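Local atomic coordinates of de novo design, hyper stable, disulfide-rich mini protein (PDB entry 5JG9), a protein that has no known natural function and was designed from scratch as a hyperstable, disulfide-constrained mini protein of one helix packed on a three-stranded sheet. Residues A[13-16]-A[17-21]; A[20-23]-A[24-28]; A[34-38]-A[39-43]. All coordinates share one frame; numbering follows the deposited sequence.

Interaction 1 (A[13-16]-A[17-21]); sequences DEER and VRREC
Glu14 and Arg18 run side by side and point the same way, and the guanidinium of Arg18 grips a single carboxylate oxygen with two of its nitrogens. Glu14 OE2 takes NE of Arg18 at 2.7 Å and NH2 of Arg18 at 2.8 Å, both on its anti side, while the carboxylate and guanidinium planes are turned 51° apart. With CG of Glu14 anti to the backbone N (chi1 178°) and both chains extended beyond CG, the two run together and bring the carboxylate beside the guanidinium.

Glu15 and Arg19 pair differently. Their chains cross at a slant, and OE2 of Glu15, at the guanidinium edge, is met on its syn side by NE of Arg19 at 3.0 Å and NH1 of Arg19 at 3.2 Å, the two planes less steeply turned than in the first pair. The Arg19 guanidinium also lays one face over CA of Arg16.

These are i to i+4 salt bridges along the opening turns of helix 14-28, and Asp13 is the N-cap, its OD2 accepting from Arg16 N at 3.0 Å. Successive i+4 backbone bonds start with Val17 N to Asp13 O (3.0 Å).

Arg16 to Glu20 repeats the spacing but reverses the order of charges. NE of Arg16 gives a nearly straight bond to OE1 of Glu20 (2.8 Å). That oxygen lies at the edge of the Arg16 guanidinium, in its plane, whereas NE approaches the carboxylate from above, with the planes 75° apart. Val17 is buried; its CG2 lies 3.3 Å from Asp13 O, and its side chain reaches Tyr41, Arg9 and Gln12.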
# COMPACT_ATOMS: atom_id res chain seq x y z
N ASP A 13 5.91 10.30 1.43
CA ASP A 13 6.93 9.79 0.48
C ASP A 13 6.90 8.26 0.24
O ASP A 13 6.28 7.44 0.97
CB ASP A 13 8.34 10.30 0.82
CG ASP A 13 9.00 9.64 2.03
OD1 ASP A 13 10.03 10.20 2.46
OD2 ASP A 13 8.54 8.61 2.54
N GLU A 14 7.56 7.90 -0.85
CA GLU A 14 7.55 6.53 -1.32
C GLU A 14 8.06 5.58 -0.21
O GLU A 14 7.53 4.52 0.02
CB GLU A 14 8.47 6.44 -2.53
CG GLU A 14 8.58 5.03 -3.08
CD GLU A 14 9.56 4.93 -4.23
OE1 GLU A 14 10.20 5.94 -4.58
OE2 GLU A 14 9.66 3.85 -4.79
N GLU A 15 9.11 6.00 0.49
CA GLU A 15 9.79 5.15 1.48
C GLU A 15 8.80 4.74 2.59
O GLU A 15 8.60 3.57 2.85
CB GLU A 15 11.06 5.89 1.99
CG GLU A 15 12.07 4.99 2.68
CD GLU A 15 11.69 4.59 4.10
OE1 GLU A 15 12.07 3.42 4.51
OE2 GLU A 15 11.03 5.45 4.82
N ARG A 16 8.04 5.73 3.08
CA ARG A 16 7.04 5.53 4.15
C ARG A 16 5.87 4.69 3.70
O ARG A 16 5.39 3.81 4.40
CB ARG A 16 6.49 6.87 4.59
CG ARG A 16 5.58 6.75 5.77
CD ARG A 16 5.25 8.11 6.36
NE ARG A 16 4.24 7.96 7.39
CZ ARG A 16 3.38 8.92 7.83
NH1 ARG A 16 3.42 10.15 7.33
NH2 ARG A 16 2.46 8.63 8.76
N VAL A 17 5.40 4.96 2.48
CA VAL A 17 4.28 4.24 1.98
C VAL A 17 4.65 2.72 1.91
O VAL A 17 3.81 1.85 2.24
CB VAL A 17 3.80 4.78 0.60
CG1 VAL A 17 2.71 3.92 0.02
CG2 VAL A 17 3.24 6.19 0.74
N ARG A 18 5.82 2.45 1.35
CA ARG A 18 6.29 1.08 1.09
C ARG A 18 6.41 0.31 2.41
O ARG A 18 5.98 -0.84 2.54
CB ARG A 18 7.66 1.12 0.34
CG ARG A 18 7.52 1.36 -1.16
CD ARG A 18 8.87 1.49 -1.81
NE ARG A 18 8.74 1.83 -3.22
CZ ARG A 18 8.24 1.02 -4.17
NH1 ARG A 18 7.82 -0.25 -3.94
NH2 ARG A 18 8.14 1.52 -5.37
N ARG A 19 7.07 0.98 3.36
CA ARG A 19 7.27 0.50 4.77
C ARG A 19 5.96 0.16 5.42
O ARG A 19 5.72 -0.97 5.91
CB ARG A 19 8.04 1.62 5.61
CG ARG A 19 9.52 1.44 5.81
CD ARG A 19 10.13 2.22 7.03
NE ARG A 19 9.90 3.69 6.92
CZ ARG A 19 8.88 4.41 7.43
NH1 ARG A 19 8.81 5.72 7.12
NH2 ARG A 19 7.95 3.87 8.22
N GLU A 20 5.05 1.10 5.39
CA GLU A 20 3.77 0.88 6.07
C GLU A 20 2.81 -0.06 5.32
O GLU A 20 2.01 -0.75 5.90
CB GLU A 20 3.04 2.24 6.31
CG GLU A 20 3.76 3.20 7.26
CD GLU A 20 3.02 4.46 7.52
OE1 GLU A 20 3.57 5.33 8.23
OE2 GLU A 20 1.84 4.59 7.14
N CYS A 21 2.92 -0.13 4.01
CA CYS A 21 2.18 -1.15 3.23
C CYS A 21 2.56 -2.63 3.56
O CYS A 21 1.70 -3.47 3.76
CB CYS A 21 2.36 -0.93 1.75
SG CYS A 21 1.13 -1.71 0.70

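Interaction 2 (A[20-23]-A[24-28]); sequences ECKE and RGERQ
Between 20-23 and 24-28 the backbone keeps the i to i+4 pattern of an alpha helix, Arg24, Gly25, Glu26 and Arg27 each donating to the carbonyl four residues back, as in Gly25 N to Cys21 O at 2.9 Å.

The salt bridge here joins Lys22 and Glu26, whose chains cross at a slant. NZ of Lys22 meets OE1 of Glu26 at 3.0 Å on the syn side, 30° out of the carboxylate plane. A bend at the last torsion of the lysine (chi4 -73°) swings the ammonium over to the acid, and CG of Lys22 stays 3.7 Å from the same OE1.

In the conformer described, one of two modelled, Arg24 bends at chi3 (-63°), which brings NH1 back along the helix to 3.5 Å from CA of Cys21. Glu20 and Arg24 then stand too far apart for a salt bridge; a water bonded to OE2 of Glu20 at 2.8 Å reaches NH2 of Arg24 by a weak bond only, and OE1 of Glu20 is taken by Arg16. In this conformer the Arg24 guanidinium also makes a cation-pi contact with Tyr7.

Farther along, the Arg27 guanidinium lies with one face over CA of Arg24, 3.6 Å above the plane. Cys21, on the buried side, is disulfide-bonded to Cys43. The result is an amphipathic helix packed on a sheet: charged pairs on its outer surface, and on its inner one a disulfide to the middle strand.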
# COMPACT_ATOMS: atom_id res chain seq x y z
N GLU A 20 5.05 1.10 5.39
CA GLU A 20 3.77 0.88 6.07
C GLU A 20 2.81 -0.06 5.32
O GLU A 20 2.01 -0.75 5.90
CB GLU A 20 3.04 2.24 6.31
CG GLU A 20 3.76 3.20 7.26
CD GLU A 20 3.02 4.46 7.52
OE1 GLU A 20 3.57 5.33 8.23
OE2 GLU A 20 1.84 4.59 7.14
N CYS A 21 2.92 -0.13 4.01
CA CYS A 21 2.18 -1.15 3.23
C CYS A 21 2.56 -2.63 3.56
O CYS A 21 1.70 -3.47 3.76
CB CYS A 21 2.36 -0.93 1.75
SG CYS A 21 1.13 -1.71 0.70
N LYS A 22 3.87 -2.88 3.59
CA LYS A 22 4.45 -4.14 4.06
C LYS A 22 3.97 -4.52 5.47
O LYS A 22 3.55 -5.64 5.68
CB LYS A 22 5.94 -4.04 4.07
CG LYS A 22 6.64 -5.26 4.59
CD LYS A 22 8.11 -5.12 4.34
CE LYS A 22 8.84 -6.44 4.42
NZ LYS A 22 8.93 -6.86 5.84
N GLU A 23 4.09 -3.55 6.40
CA GLU A 23 3.57 -3.69 7.75
C GLU A 23 2.11 -4.08 7.76
O GLU A 23 1.73 -5.00 8.40
CB GLU A 23 3.76 -2.38 8.53
CG GLU A 23 5.16 -2.22 9.12
CD GLU A 23 5.48 -0.83 9.73
OE1 GLU A 23 4.66 0.17 9.61
OE2 GLU A 23 6.62 -0.73 10.22
N ARG A 24 1.30 -3.35 6.98
CA ARG A 24 -0.15 -3.55 6.91
C ARG A 24 -0.47 -4.95 6.38
O ARG A 24 -1.30 -5.69 6.94
CB ARG A 24 -0.77 -2.42 6.06
CG ARG A 24 -2.25 -2.47 5.76
CD ARG A 24 -2.71 -1.25 4.91
NE ARG A 24 -2.63 0.16 5.41
CZ ARG A 24 -1.65 1.02 5.14
NH1 ARG A 24 -0.59 0.67 4.45
NH2 ARG A 24 -1.73 2.26 5.58
N GLY A 25 0.16 -5.36 5.32
CA GLY A 25 -0.06 -6.74 4.76
C GLY A 25 0.36 -7.80 5.75
O GLY A 25 -0.40 -8.75 6.06
N GLU A 26 1.57 -7.65 6.29
CA GLU A 26 2.17 -8.70 7.10
C GLU A 26 1.40 -8.89 8.37
O GLU A 26 1.12 -10.05 8.75
CB GLU A 26 3.65 -8.43 7.36
CG GLU A 26 4.41 -8.70 6.08
CD GLU A 26 5.88 -8.63 6.19
OE1 GLU A 26 6.43 -7.97 7.10
OE2 GLU A 26 6.45 -9.22 5.27
N ARG A 27 0.98 -7.77 8.99
CA ARG A 27 0.20 -7.80 10.20
C ARG A 27 -1.12 -8.60 10.03
O ARG A 27 -1.65 -9.17 10.98
CB ARG A 27 -0.01 -6.36 10.65
CG ARG A 27 -1.00 -6.11 11.74
CD ARG A 27 -1.80 -4.83 11.42
NE ARG A 27 -0.95 -3.71 11.08
CZ ARG A 27 -1.33 -2.65 10.35
NH1 ARG A 27 -2.54 -2.57 9.77
NH2 ARG A 27 -0.44 -1.66 10.14
N GLN A 28 -1.67 -8.59 8.83
CA GLN A 28 -2.97 -9.14 8.58
C GLN A 28 -2.88 -10.44 7.83
O GLN A 28 -3.93 -11.00 7.50
CB GLN A 28 -3.74 -8.19 7.63
CG GLN A 28 -4.24 -6.89 8.24
CD GLN A 28 -4.83 -6.02 7.11
OE1 GLN A 28 -5.74 -6.44 6.39
NE2 GLN A 28 -4.32 -4.84 6.95
O HOH W 1 0.82 4.36 4.57

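Interaction 3 (A[34-38]-A[39-43])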
# COMPACT_ATOMS: atom_id res chain seq x y z
N ILE A 34 2.84 -2.12 -3.98
CA ILE A 34 2.92 -0.68 -4.08
C ILE A 34 2.75 -0.36 -5.54
O ILE A 34 3.40 -0.95 -6.41
CB ILE A 34 4.22 -0.12 -3.47
CG1 ILE A 34 4.11 -0.10 -1.93
CG2 ILE A 34 4.44 1.30 -3.88
CD1 ILE A 34 4.44 -1.46 -1.31
N ARG A 35 1.77 0.53 -5.79
CA ARG A 35 1.42 1.01 -7.12
C ARG A 35 1.67 2.54 -7.15
O ARG A 35 2.01 3.11 -6.11
CB ARG A 35 -0.06 0.72 -7.43
CG ARG A 35 -0.58 -0.68 -6.98
CD ARG A 35 0.11 -1.77 -7.73
NE ARG A 35 -0.51 -3.07 -7.60
CZ ARG A 35 0.10 -4.18 -7.99
NH1 ARG A 35 1.37 -4.16 -8.43
NH2 ARG A 35 -0.54 -5.35 -7.90
N LYS A 36 1.49 3.16 -8.32
CA LYS A 36 1.51 4.65 -8.41
C LYS A 36 0.32 5.16 -9.16
O LYS A 36 -0.17 4.55 -10.11
CB LYS A 36 2.70 5.17 -9.13
CG LYS A 36 3.96 5.02 -8.38
CD LYS A 36 5.06 5.79 -9.10
CE LYS A 36 5.02 7.23 -8.71
NZ LYS A 36 6.29 7.87 -9.18
N GLU A 37 -0.20 6.25 -8.65
CA GLU A 37 -1.21 6.98 -9.31
C GLU A 37 -0.63 8.39 -9.48
O GLU A 37 -0.45 9.12 -8.48
CB GLU A 37 -2.48 7.02 -8.49
CG GLU A 37 -3.75 6.76 -9.23
CD GLU A 37 -4.95 6.58 -8.30
OE1 GLU A 37 -4.95 5.77 -7.34
OE2 GLU A 37 -5.96 7.23 -8.54
N GLY A 38 -0.32 8.79 -10.75
CA GLY A 38 0.40 10.01 -10.93
C GLY A 38 1.75 9.90 -10.26
O GLY A 38 2.46 8.91 -10.48
N ASN A 39 2.07 10.86 -9.40
CA ASN A 39 3.30 10.71 -8.58
C ASN A 39 3.08 10.25 -7.14
O ASN A 39 4.04 10.31 -6.35
CB ASN A 39 4.06 12.05 -8.56
CG ASN A 39 5.50 11.92 -8.13
OD1 ASN A 39 6.19 10.89 -8.40
ND2 ASN A 39 5.99 12.95 -7.39
N CYS A 40 1.85 9.87 -6.80
CA CYS A 40 1.48 9.40 -5.47
C CYS A 40 1.59 7.92 -5.41
O CYS A 40 1.17 7.23 -6.36
CB CYS A 40 0.02 9.76 -5.20
SG CYS A 40 -0.30 11.53 -5.21
N TYR A 41 2.14 7.40 -4.32
CA TYR A 41 2.26 6.00 -4.09
C TYR A 41 1.00 5.51 -3.39
O TYR A 41 0.34 6.26 -2.67
CB TYR A 41 3.53 5.67 -3.29
CG TYR A 41 4.72 5.87 -4.17
CD1 TYR A 41 5.29 7.11 -4.29
CD2 TYR A 41 5.25 4.80 -4.92
CE1 TYR A 41 6.30 7.35 -5.20
CE2 TYR A 41 6.31 4.99 -5.77
CZ TYR A 41 6.83 6.26 -5.92
OH TYR A 41 7.85 6.48 -6.78
N VAL A 42 0.68 4.25 -3.72
CA VAL A 42 -0.59 3.61 -3.42
C VAL A 42 -0.22 2.24 -2.80
O VAL A 42 0.49 1.47 -3.37
CB VAL A 42 -1.51 3.44 -4.69
CG1 VAL A 42 -2.80 2.70 -4.33
CG2 VAL A 42 -1.84 4.78 -5.30
N CYS A 43 -0.70 1.99 -1.60
CA CYS A 43 -0.69 0.66 -0.97
C CYS A 43 -1.92 -0.16 -1.41
O CYS A 43 -3.08 0.24 -1.13
CB CYS A 43 -0.67 0.77 0.54
SG CYS A 43 -0.66 -0.85 1.29
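The ammonium of Lys36 is held by two acceptors from the facing strand and turn: NZ of Lys36 donates to OD1 of Asn39 at 3.1 Å, in the carbonyl plane, and to OH of Tyr41 at 3.2 Å. A bend at chi3 (84°) lays the lysine chain over one face of the Tyr41 ring, with CE 3.9 Å from the centroid in a CH-pi contact, while CG2 of Ile34 meets the ring edge.

Replacing Tyr41 by an alanine would probably leave NZ of Lys36 with Asn39 as its one remaining acceptor here and take away the ring face that steadies its chain.

Backbone groups are satisfied in pairs. Arg35 and Val42 exchange two hydrogen bonds, Arg35 N to Val42 O at 2.9 Å being the straighter. Glu37 and Cys40 do the same around the type II' turn, Glu37 N reaching Cys40 O at 2.8 Å; Gly38, with its positive phi, sits at the turn's second position. OE1 of Glu37 is engaged by Arg6, and Arg35 by Glu44.

This hairpin joins strands 31-37 and 40-46; strand 5-8 flanks the latter, touching Val42, while Ile34 and Tyr41 face helix 14-28.

Overall arrangement
Interactions 1 and 2 follow each other on helix 14-28, sharing Glu20 and Cys21, with centres about 11 Å apart; interaction 3 comes later in the chain, on the hairpin of strands 31-37 and 40-46. Its centre is about 10 Å from that of interaction 1 and about 16 Å from that of interaction 2. The Cys21-Cys43 disulfide ties Cys21, one of the two shared residues, to the middle strand of the sheet, and Ile34 packs against Cys21 and Arg18. Tyr41 also probably hydrogen-bonds to Glu14. One disulfide thus joins helix to sheet and another, Cys10-Cys40, pins the preceding loop to the hairpin, consistent with the designed hyperstability.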